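Local coordinates for naphthalene dioxygenase small subunit (Rhodococcus sp., PDB 2B1X), which forms the small (beta) subunit of naphthalene 1,2-dioxygenase, a Rieske non-heme iron oxygenase, and is probably involved in its oxidoreductase activity together with the large subunit, at residues 44-49 with 156-161; 89-94 with 123-128; 116-121 with 135-140. All coordinates share one frame; numbering follows the deposited sequence.

In the fold
After two N-terminal helices, strand 42-49 brings in residues 44-49, which meet 156-161 only near the C terminus. Interaction 1 therefore closes the longest loop, and the other two contacts nest inside it. The loop before strand 94-106 supplies 89-94, and strand 112-124 and the turn after it serve two contacts: 116-121 goes to interaction 3 and the adjoining 123-128 to interaction 2. Because 135-140 follows both, interactions 2 and 3 cross along the chain. All three reach one mixed sheet. Interactions 1 and 3 touch through neighbouring strands 148-158 and 132-145, where Leu157 N probably bonds Glu137 O, whereas interaction 2 lies at the far end, its centre about 22 Å from that of interaction 3.

Interaction 1 of 3, residues 44-49 with 156-161; sequences YVVPIR and VLLDQT
Val46 and Val156 lie side by side where two neighbouring strands run parallel, and with Leu158 they form the close-packed part of the contact. CG2 of Val46 comes to 4.1 Å from CB of Val156, while the other methyl of Val46, CG1, turned anti to the backbone N, reaches CD1 of Leu158 at 4.1 Å. Branched aliphatic side chains suit these buried places because they fill them without polar atoms to satisfy. Tyr44 extends the apolar patch by approaching CG2 of Val156 obliquely, and its hydroxyl is bonded to Met172 O. The backbones join here too: Val156 N donates to Val45 O at 2.9 Å, with 161° at the hydrogen. Pro47 has no N-H to offer, and its CD sits 3.2 Å from Val156 O instead; its ring meets Leu157 at about a right angle, Pro47 CG to Leu157 CD1 3.8 Å.

From Pro47 on, waters take over part of the backbone bridging, while Arg49 still packs closely against Leu157 and Leu158. One water accepts from Leu158 N and donates to Pro47 O and Val156 O; a second joins Arg49 N to Thr161 O. Arg49, long enough to reach across to the other strand, bends at chi3 (77°) so that its NH1 makes a weak bond to Leu158 O at 3.3 Å. The loose side is the Asp159 end: Arg49 NH1 is only a long salt-bridge partner of Asp159 OD1, 4.0 Å away, with a third water bonded to both. Their stronger partners lie outside: Asp59 for Arg49, and Arg96 of the second subunit for Asp159.

Val45, bonded through its backbone to both Arg154 and Val156, shows the staggered pattern of a parallel pair, here one within the mixed, curved sheet of the NTF2-like fold of ring-hydroxylating dioxygenase beta subunits.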
loop_
_atom_site.group_PDB
_atom_site.type_symbol
_atom_site.label_atom_id
_atom_site.label_comp_id
_atom_site.label_asym_id
_atom_site.label_seq_id
_atom_site.Cartn_x
_atom_site.Cartn_y
_atom_site.Cartn_z
ATOM N N TYR B 44 -5.911 16.544 -27.515
ATOM C CA TYR B 44 -5.320 15.737 -26.470
ATOM C C TYR B 44 -6.403 15.464 -25.448
ATOM O O TYR B 44 -6.829 16.390 -24.758
ATOM C CB TYR B 44 -4.119 16.458 -25.816
ATOM C CG TYR B 44 -3.335 15.612 -24.826
ATOM C CD1 TYR B 44 -2.097 15.063 -25.171
ATOM C CD2 TYR B 44 -3.822 15.365 -23.550
ATOM C CE1 TYR B 44 -1.377 14.297 -24.276
ATOM C CE2 TYR B 44 -3.120 14.578 -22.647
ATOM C CZ TYR B 44 -1.896 14.045 -23.018
ATOM O OH TYR B 44 -1.202 13.267 -22.115
ATOM N N VAL B 45 -6.875 14.215 -25.366
ATOM C CA VAL B 45 -7.945 13.906 -24.384
ATOM C C VAL B 45 -7.750 12.683 -23.489
ATOM O O VAL B 45 -7.218 11.658 -23.916
ATOM C CB VAL B 45 -9.422 13.989 -24.968
ATOM C CG1 VAL B 45 -9.479 14.685 -26.355
ATOM C CG2 VAL B 45 -10.155 12.665 -24.941
ATOM N N VAL B 46 -8.179 12.836 -22.241
ATOM C CA VAL B 46 -8.182 11.765 -21.236
ATOM C C VAL B 46 -9.628 11.570 -20.779
ATOM O O VAL B 46 -10.150 12.370 -20.006
ATOM C CB VAL B 46 -7.285 12.152 -20.040
ATOM C CG1 VAL B 46 -7.201 11.020 -18.999
ATOM C CG2 VAL B 46 -5.884 12.587 -20.551
ATOM N N PRO B 47 -10.292 10.541 -21.289
ATOM C CA PRO B 47 -11.689 10.270 -20.939
ATOM C C PRO B 47 -11.901 9.749 -19.533
ATOM O O PRO B 47 -10.989 9.199 -18.905
ATOM C CB PRO B 47 -12.092 9.171 -21.937
ATOM C CG PRO B 47 -11.105 9.284 -23.009
ATOM C CD PRO B 47 -9.810 9.631 -22.342
ATOM N N ILE B 48 -13.133 9.911 -19.056
ATOM C CA ILE B 48 -13.576 9.320 -17.803
ATOM C C ILE B 48 -14.183 7.969 -18.119
ATOM O O ILE B 48 -14.868 7.827 -19.136
ATOM C CB ILE B 48 -14.628 10.227 -17.101
ATOM C CG1 ILE B 48 -14.033 11.627 -16.863
ATOM C CG2 ILE B 48 -15.057 9.596 -15.752
ATOM C CD1 ILE B 48 -15.039 12.565 -16.253
ATOM N N ARG B 49 -13.918 6.987 -17.249
ATOM C CA ARG B 49 -14.540 5.675 -17.330
ATOM C C ARG B 49 -15.274 5.404 -16.021
ATOM O O ARG B 49 -14.843 5.872 -14.968
ATOM C CB ARG B 49 -13.460 4.591 -17.492
ATOM C CG ARG B 49 -12.738 4.658 -18.816
ATOM C CD ARG B 49 -11.646 3.645 -18.985
ATOM N NE ARG B 49 -12.265 2.375 -19.275
ATOM C CZ ARG B 49 -11.638 1.222 -19.455
ATOM N NH1 ARG B 49 -10.318 1.161 -19.409
ATOM N NH2 ARG B 49 -12.362 0.129 -19.678
ATOM N N VAL B 156 -5.686 9.248 -24.159
ATOM C CA VAL B 156 -5.125 8.400 -23.095
ATOM C C VAL B 156 -6.278 7.786 -22.348
ATOM O O VAL B 156 -6.960 8.471 -21.608
ATOM C CB VAL B 156 -4.217 9.171 -22.103
ATOM C CG1 VAL B 156 -3.531 8.207 -21.108
ATOM C CG2 VAL B 156 -3.125 9.974 -22.851
ATOM N N LEU B 157 -6.508 6.493 -22.582
ATOM C CA LEU B 157 -7.504 5.728 -21.835
ATOM C C LEU B 157 -6.894 4.967 -20.644
ATOM O O LEU B 157 -6.221 3.938 -20.816
ATOM C CB LEU B 157 -8.175 4.721 -22.759
ATOM C CG LEU B 157 -9.639 4.376 -22.478
ATOM C CD1 LEU B 157 -10.520 5.599 -22.199
ATOM C CD2 LEU B 157 -10.247 3.493 -23.642
ATOM N N LEU B 158 -7.152 5.443 -19.436
ATOM C CA LEU B 158 -6.552 4.818 -18.257
ATOM C C LEU B 158 -7.345 3.595 -17.831
ATOM O O LEU B 158 -8.574 3.574 -17.953
ATOM C CB LEU B 158 -6.441 5.821 -17.101
ATOM C CG LEU B 158 -5.654 7.110 -17.434
ATOM C CD1 LEU B 158 -5.910 8.190 -16.356
ATOM C CD2 LEU B 158 -4.149 6.801 -17.520
ATOM N N ASP B 159 -6.639 2.587 -17.315
ATOM C CA ASP B 159 -7.247 1.402 -16.678
ATOM C C ASP B 159 -7.767 1.615 -15.273
ATOM O O ASP B 159 -7.567 0.771 -14.380
ATOM C CB ASP B 159 -6.240 0.265 -16.706
ATOM C CG ASP B 159 -5.669 0.089 -18.093
ATOM O OD1 ASP B 159 -6.506 0.049 -19.036
ATOM O OD2 ASP B 159 -4.442 0.091 -18.345
ATOM N N GLN B 160 -8.454 2.728 -15.092
ATOM C CA GLN B 160 -8.935 3.164 -13.794
ATOM C C GLN B 160 -10.262 3.870 -14.006
ATOM O O GLN B 160 -10.524 4.445 -15.090
ATOM C CB GLN B 160 -7.932 4.157 -13.189
ATOM C CG GLN B 160 -6.574 3.555 -12.841
ATOM C CD GLN B 160 -5.551 4.586 -12.381
ATOM O OE1 GLN B 160 -5.893 5.734 -12.068
ATOM N NE2 GLN B 160 -4.286 4.162 -12.307
ATOM N N THR B 161 -11.099 3.885 -12.982
ATOM C CA THR B 161 -12.272 4.774 -13.051
ATOM C C THR B 161 -11.978 5.928 -12.083
ATOM O O THR B 161 -11.790 7.056 -12.517
ATOM C CB THR B 161 -13.589 3.992 -12.713
ATOM O OG1 THR B 161 -13.432 3.287 -11.475
ATOM C CG2 THR B 161 -13.850 2.850 -13.749
HETATM O O HOH W 1 -8.793 7.838 -19.529
HETATM O O HOH W 2 -11.841 7.725 -15.301
HETATM O O HOH W 3 -8.862 -1.377 -19.351
#

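Interaction 2 of 3, residues 89-94 with 123-128; sequences EDPPSR and RTRGDV
Bends at chi2 (82°) and chi3 (53°) fold the side chain of Arg94 round to Thr124 and Gly126, whereas Arg123 runs out extended, its CG anti to the backbone N, to bring its guanidinium to Ser93 and Glu89. Arg94 spends two nitrogens on one hydroxyl: NE lies 3.1 Å from Thr124 OG1, and NH2 bonds the same oxygen. Arg94 NH2 also donates to Gly126 O at 2.7 Å, in the carbonyl plane and on a lone pair, while Thr124 O lies over one face of the guanidinium. Thr124 OG1 in turn bonds Asp159 O of the third subunit. The backbones of Arg94 and Thr124 also form an antiparallel hydrogen-bonded pair.

Ser93, small enough to sit among three longer side chains, accepts at OG from Arg123 NE at 2.9 Å and a nearly straight 170°, and from Arg125 NH1 at 3.2 Å. Arg123 NH2 reaches Glu89 OE2 at 2.8 Å in a salt bridge, and Glu89 OE1 receives Ser93 N at 2.9 Å from the syn side, so the carboxylate holds the loop as well as the charge. Arg125 turns its end to Pro91, the residue after a cis peptide, and both Arg125 NH1 and NH2 meet Pro91 O, each at 2.8 Å.

A methionine in place of Arg125 would probably leave Pro91 O without its two donors and Glu374 of a large-subunit chain without this opposite charge. Glu89 OE2 lies 3.7 Å from Arg125 NH1 with no N-H pointing at it, so that pair is felt through charge alone. Three arginines thus tie the loop and the start of strand 94-106 to the end of strand 112-124 and the turn after it; Glu89 probably offsets the charge of Arg123 and, with Glu374 of the large subunit, that of Arg125.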
loop_
_atom_site.group_PDB
_atom_site.type_symbol
_atom_site.label_atom_id
_atom_site.label_comp_id
_atom_site.label_asym_id
_atom_site.label_seq_id
_atom_site.Cartn_x
_atom_site.Cartn_y
_atom_site.Cartn_z
ATOM N N GLU B 89 3.914 21.272 -9.442
ATOM C CA GLU B 89 5.102 20.688 -10.092
ATOM C C GLU B 89 6.381 21.504 -9.807
ATOM O O GLU B 89 7.335 21.518 -10.579
ATOM C CB GLU B 89 4.833 20.537 -11.607
ATOM C CG GLU B 89 4.037 19.261 -11.979
ATOM C CD GLU B 89 4.676 17.966 -11.452
ATOM O OE1 GLU B 89 5.904 17.795 -11.626
ATOM O OE2 GLU B 89 3.963 17.097 -10.887
ATOM N N ASP B 90 6.388 22.204 -8.687
ATOM C CA ASP B 90 7.582 22.901 -8.230
ATOM C C ASP B 90 7.589 22.858 -6.721
ATOM O O ASP B 90 6.918 23.681 -6.081
ATOM C CB ASP B 90 7.542 24.348 -8.681
ATOM C CG ASP B 90 8.896 25.027 -8.614
ATOM O OD1 ASP B 90 9.820 24.489 -7.942
ATOM O OD2 ASP B 90 9.126 26.121 -9.196
ATOM N N PRO B 91 8.363 21.947 -6.125
ATOM C CA PRO B 91 9.289 21.027 -6.820
ATOM C C PRO B 91 8.640 20.005 -7.788
ATOM O O PRO B 91 7.535 19.535 -7.538
ATOM C CB PRO B 91 9.930 20.237 -5.673
ATOM C CG PRO B 91 9.703 21.111 -4.438
ATOM C CD PRO B 91 8.386 21.783 -4.660
ATOM N N PRO B 92 9.336 19.680 -8.867
ATOM C CA PRO B 92 8.840 18.697 -9.859
ATOM C C PRO B 92 8.711 17.287 -9.293
ATOM O O PRO B 92 9.510 16.883 -8.441
ATOM C CB PRO B 92 9.899 18.726 -10.969
ATOM C CG PRO B 92 11.101 19.308 -10.349
ATOM C CD PRO B 92 10.652 20.235 -9.214
ATOM N N SER B 93 7.695 16.572 -9.760
ATOM C CA SER B 93 7.597 15.139 -9.596
ATOM C C SER B 93 8.799 14.480 -10.303
ATOM O O SER B 93 9.333 15.033 -11.263
ATOM C CB SER B 93 6.325 14.629 -10.306
ATOM O OG SER B 93 5.133 15.195 -9.782
ATOM N N ARG B 94 9.208 13.307 -9.820
ATOM C CA ARG B 94 10.064 12.403 -10.566
ATOM C C ARG B 94 9.099 11.467 -11.276
ATOM O O ARG B 94 8.275 10.827 -10.641
ATOM C CB ARG B 94 10.961 11.592 -9.633
ATOM C CG ARG B 94 12.165 12.336 -9.195
ATOM C CD ARG B 94 11.899 13.265 -8.042
ATOM N NE ARG B 94 11.259 12.553 -6.934
ATOM C CZ ARG B 94 11.077 13.076 -5.733
ATOM N NH1 ARG B 94 11.553 14.299 -5.474
ATOM N NH2 ARG B 94 10.496 12.348 -4.761
ATOM N N ARG B 123 5.309 7.804 -10.610
ATOM C CA ARG B 123 5.405 9.190 -10.068
ATOM C C ARG B 123 5.728 9.242 -8.563
ATOM O O ARG B 123 5.055 8.590 -7.810
ATOM C CB ARG B 123 4.098 9.969 -10.352
ATOM C CG ARG B 123 4.125 11.484 -9.936
ATOM C CD ARG B 123 2.718 12.110 -9.782
ATOM N NE ARG B 123 2.733 13.582 -9.796
ATOM C CZ ARG B 123 1.641 14.339 -9.805
ATOM N NH1 ARG B 123 0.429 13.770 -9.730
ATOM N NH2 ARG B 123 1.752 15.666 -9.833
ATOM N N THR B 124 6.777 9.988 -8.155
ATOM C CA THR B 124 7.002 10.314 -6.740
ATOM C C THR B 124 7.137 11.827 -6.565
ATOM O O THR B 124 7.544 12.517 -7.480
ATOM C CB THR B 124 8.265 9.624 -6.132
ATOM O OG1 THR B 124 9.440 10.083 -6.819
ATOM C CG2 THR B 124 8.267 8.082 -6.346
ATOM N N ARG B 125 6.835 12.302 -5.369
ATOM C CA ARG B 125 7.046 13.717 -4.990
ATOM C C ARG B 125 7.623 13.815 -3.587
ATOM O O ARG B 125 7.273 13.003 -2.695
ATOM C CB ARG B 125 5.724 14.501 -5.034
ATOM C CG ARG B 125 5.060 14.601 -6.399
ATOM C CD ARG B 125 3.861 15.623 -6.475
ATOM N NE ARG B 125 4.215 16.946 -5.938
ATOM C CZ ARG B 125 5.076 17.785 -6.487
ATOM N NH1 ARG B 125 5.715 17.446 -7.600
ATOM N NH2 ARG B 125 5.352 18.961 -5.892
ATOM N N GLY B 126 8.536 14.762 -3.384
ATOM C CA GLY B 126 9.071 15.007 -2.044
ATOM C C GLY B 126 9.811 13.827 -1.459
ATOM O O GLY B 126 10.330 12.984 -2.179
ATOM N N ASP B 127 9.828 13.735 -0.140
ATOM C CA ASP B 127 10.620 12.691 0.494
ATOM C C ASP B 127 9.774 11.663 1.208
ATOM O O ASP B 127 10.289 10.882 1.977
ATOM C CB ASP B 127 11.671 13.305 1.432
ATOM C CG ASP B 127 11.059 13.982 2.689
ATOM O OD1 ASP B 127 9.814 14.275 2.786
ATOM O OD2 ASP B 127 11.798 14.247 3.654
ATOM N N VAL B 128 8.477 11.649 0.911
ATOM C CA VAL B 128 7.570 10.663 1.477
ATOM C C VAL B 128 7.712 9.313 0.742
ATOM O O VAL B 128 7.795 9.276 -0.487
ATOM C CB VAL B 128 6.091 11.228 1.512
ATOM C CG1 VAL B 128 5.581 11.513 0.074
ATOM C CG2 VAL B 128 5.137 10.281 2.324
HETATM O O HOH W 4 8.831 16.462 -5.657
#

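Interaction 3 of 3, residues 116-121 with 135-140; sequences TSNLLL and SGERTD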
loop_
_atom_site.group_PDB
_atom_site.type_symbol
_atom_site.label_atom_id
_atom_site.label_comp_id
_atom_site.label_asym_id
_atom_site.label_seq_id
_atom_site.Cartn_x
_atom_site.Cartn_y
_atom_site.Cartn_z
ATOM N N THR B 116 -0.463 3.192 -31.390
ATOM C CA THR B 116 -1.046 2.731 -30.126
ATOM C C THR B 116 0.044 2.143 -29.222
ATOM O O THR B 116 0.794 1.253 -29.636
ATOM C CB THR B 116 -2.135 1.665 -30.385
ATOM O OG1 THR B 116 -3.042 2.135 -31.387
ATOM C CG2 THR B 116 -3.021 1.514 -29.163
ATOM N N SER B 117 0.148 2.671 -28.009
ATOM C CA SER B 117 1.130 2.146 -27.052
ATOM C C SER B 117 0.551 1.966 -25.663
ATOM O O SER B 117 -0.377 2.683 -25.287
ATOM C CB SER B 117 2.363 3.050 -27.014
ATOM O OG SER B 117 2.013 4.426 -26.910
ATOM N N ASN B 118 1.094 0.999 -24.907
ATOM C CA ASN B 118 0.800 0.881 -23.483
ATOM C C ASN B 118 1.681 1.823 -22.675
ATOM O O ASN B 118 2.879 1.958 -22.951
ATOM C CB ASN B 118 0.976 -0.568 -23.033
ATOM C CG ASN B 118 -0.126 -1.434 -23.548
ATOM O OD1 ASN B 118 -1.076 -0.921 -24.178
ATOM N ND2 ASN B 118 -0.006 -2.733 -23.352
ATOM N N LEU B 119 1.084 2.511 -21.708
ATOM C CA LEU B 119 1.821 3.487 -20.917
ATOM C C LEU B 119 1.678 3.081 -19.486
ATOM O O LEU B 119 0.549 2.901 -18.996
ATOM C CB LEU B 119 1.292 4.924 -21.096
ATOM C CG LEU B 119 1.789 5.945 -20.049
ATOM C CD1 LEU B 119 3.287 6.286 -20.174
ATOM C CD2 LEU B 119 0.947 7.223 -20.115
ATOM N N LEU B 120 2.807 2.904 -18.814
ATOM C CA LEU B 120 2.789 2.892 -17.364
ATOM C C LEU B 120 3.574 4.123 -16.875
ATOM O O LEU B 120 4.764 4.279 -17.159
ATOM C CB LEU B 120 3.337 1.572 -16.799
ATOM C CG LEU B 120 3.835 1.212 -15.396
ATOM C CD1 LEU B 120 3.995 2.347 -14.388
ATOM C CD2 LEU B 120 3.089 0.050 -14.808
ATOM N N LEU B 121 2.882 4.992 -16.147
ATOM C CA LEU B 121 3.503 6.229 -15.683
ATOM C C LEU B 121 3.770 6.115 -14.186
ATOM O O LEU B 121 2.836 5.869 -13.426
ATOM C CB LEU B 121 2.585 7.407 -15.985
ATOM C CG LEU B 121 3.069 8.773 -15.448
ATOM C CD1 LEU B 121 4.247 9.314 -16.187
ATOM C CD2 LEU B 121 1.947 9.766 -15.419
ATOM N N SER B 135 -1.781 3.566 -15.301
ATOM C CA SER B 135 -1.637 2.610 -16.410
ATOM C C SER B 135 -2.691 2.924 -17.454
ATOM O O SER B 135 -3.796 3.309 -17.113
ATOM C CB SER B 135 -1.851 1.192 -15.931
ATOM O OG SER B 135 -1.990 0.322 -17.060
ATOM N N GLY B 136 -2.384 2.747 -18.723
ATOM C CA GLY B 136 -3.397 3.055 -19.737
ATOM C C GLY B 136 -2.946 2.784 -21.141
ATOM O O GLY B 136 -1.791 2.413 -21.378
ATOM N N GLU B 137 -3.846 3.017 -22.085
ATOM C CA GLU B 137 -3.500 2.896 -23.470
ATOM C C GLU B 137 -3.607 4.247 -24.166
ATOM O O GLU B 137 -4.584 4.970 -23.996
ATOM C CB GLU B 137 -4.364 1.839 -24.151
ATOM C CG GLU B 137 -3.892 1.511 -25.558
ATOM C CD GLU B 137 -4.664 0.350 -26.169
ATOM O OE1 GLU B 137 -5.894 0.486 -26.365
ATOM O OE2 GLU B 137 -4.038 -0.702 -26.454
ATOM N N ARG B 138 -2.573 4.592 -24.924
ATOM C CA ARG B 138 -2.562 5.823 -25.714
ATOM C C ARG B 138 -2.774 5.451 -27.149
ATOM O O ARG B 138 -2.071 4.582 -27.677
ATOM C CB ARG B 138 -1.234 6.572 -25.578
ATOM C CG ARG B 138 -0.734 6.689 -24.137
ATOM C CD ARG B 138 0.507 7.582 -24.036
ATOM N NE ARG B 138 1.567 7.002 -24.856
ATOM C CZ ARG B 138 2.788 7.511 -25.001
ATOM N NH1 ARG B 138 3.143 8.614 -24.351
ATOM N NH2 ARG B 138 3.660 6.879 -25.790
ATOM N N THR B 139 -3.775 6.081 -27.754
ATOM C CA THR B 139 -4.010 6.008 -29.180
ATOM C C THR B 139 -3.750 7.371 -29.791
ATOM O O THR B 139 -4.430 8.335 -29.439
ATOM C CB THR B 139 -5.460 5.518 -29.444
ATOM O OG1 THR B 139 -5.627 4.266 -28.761
ATOM C CG2 THR B 139 -5.671 5.143 -30.916
ATOM N N ASP B 140 -2.769 7.430 -30.707
ATOM C CA ASP B 140 -2.262 8.673 -31.287
ATOM C C ASP B 140 -2.460 8.706 -32.806
ATOM O O ASP B 140 -2.566 7.668 -33.483
ATOM C CB ASP B 140 -0.758 8.889 -31.032
ATOM C CG ASP B 140 -0.366 8.804 -29.567
ATOM O OD1 ASP B 140 -1.244 8.926 -28.661
ATOM O OD2 ASP B 140 0.829 8.582 -29.219
HETATM O O HOH W 5 0.879 5.963 -28.607
#
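The guanidinium of Arg138 receives Ser117 OG at its edge and almost exactly in its plane, and Leu119 CB comes at the same group obliquely. Arg138 NH2 bonds Ser117 OG at 3.2 Å, and NE adds a weak second bond to it. The other flat pair, the amide of Asn118 and the carboxylate of Glu137, sits on the opposite face of the sheet with planes 32° apart. These residues belong to a beta hairpin, formed by strands 112-124 and 132-145, in the mixed sheet of the NTF2-like fold.

Its ladder is regular. Ser117 and Arg138 exchange two backbone bonds, the one from Arg138 N to Ser117 O measuring 2.9 Å and 170° at the hydrogen. Leu119 and Gly136 do the same, with Leu119 N 2.9 Å from Gly136 O. Gly136 puts no side chain beside Leu119 on the face that also bears Ser117 and Arg138, and there the leucine packs on the aliphatic part of the arginine, Leu119 CD2 to Arg138 CD 4.0 Å. A long side chain suits this place: bent at chi3 (-60°), it gives its methylenes to Leu119 and carries its charge on to the C-terminal carboxylate of Met172, which NH1 meets in a salt bridge.

On the face with Asn118, polar ends are spent outside the hairpin. Glu137 forms a salt bridge with Arg103 of strand 94-106, and Asn118 OD1 accepts from Arg96 of the second subunit, so the part of this face round Asn118 lies against a neighbouring subunit. Arginine donors there probably ease the closeness of two oxygens, Asn118 OD1 and Glu137 OE2, 3.7 Å apart. Beside them Thr116, its methyl anti to the backbone N, lays CG2 3.6 Å from Glu137 CD and 3.8 Å from Thr139 OG1.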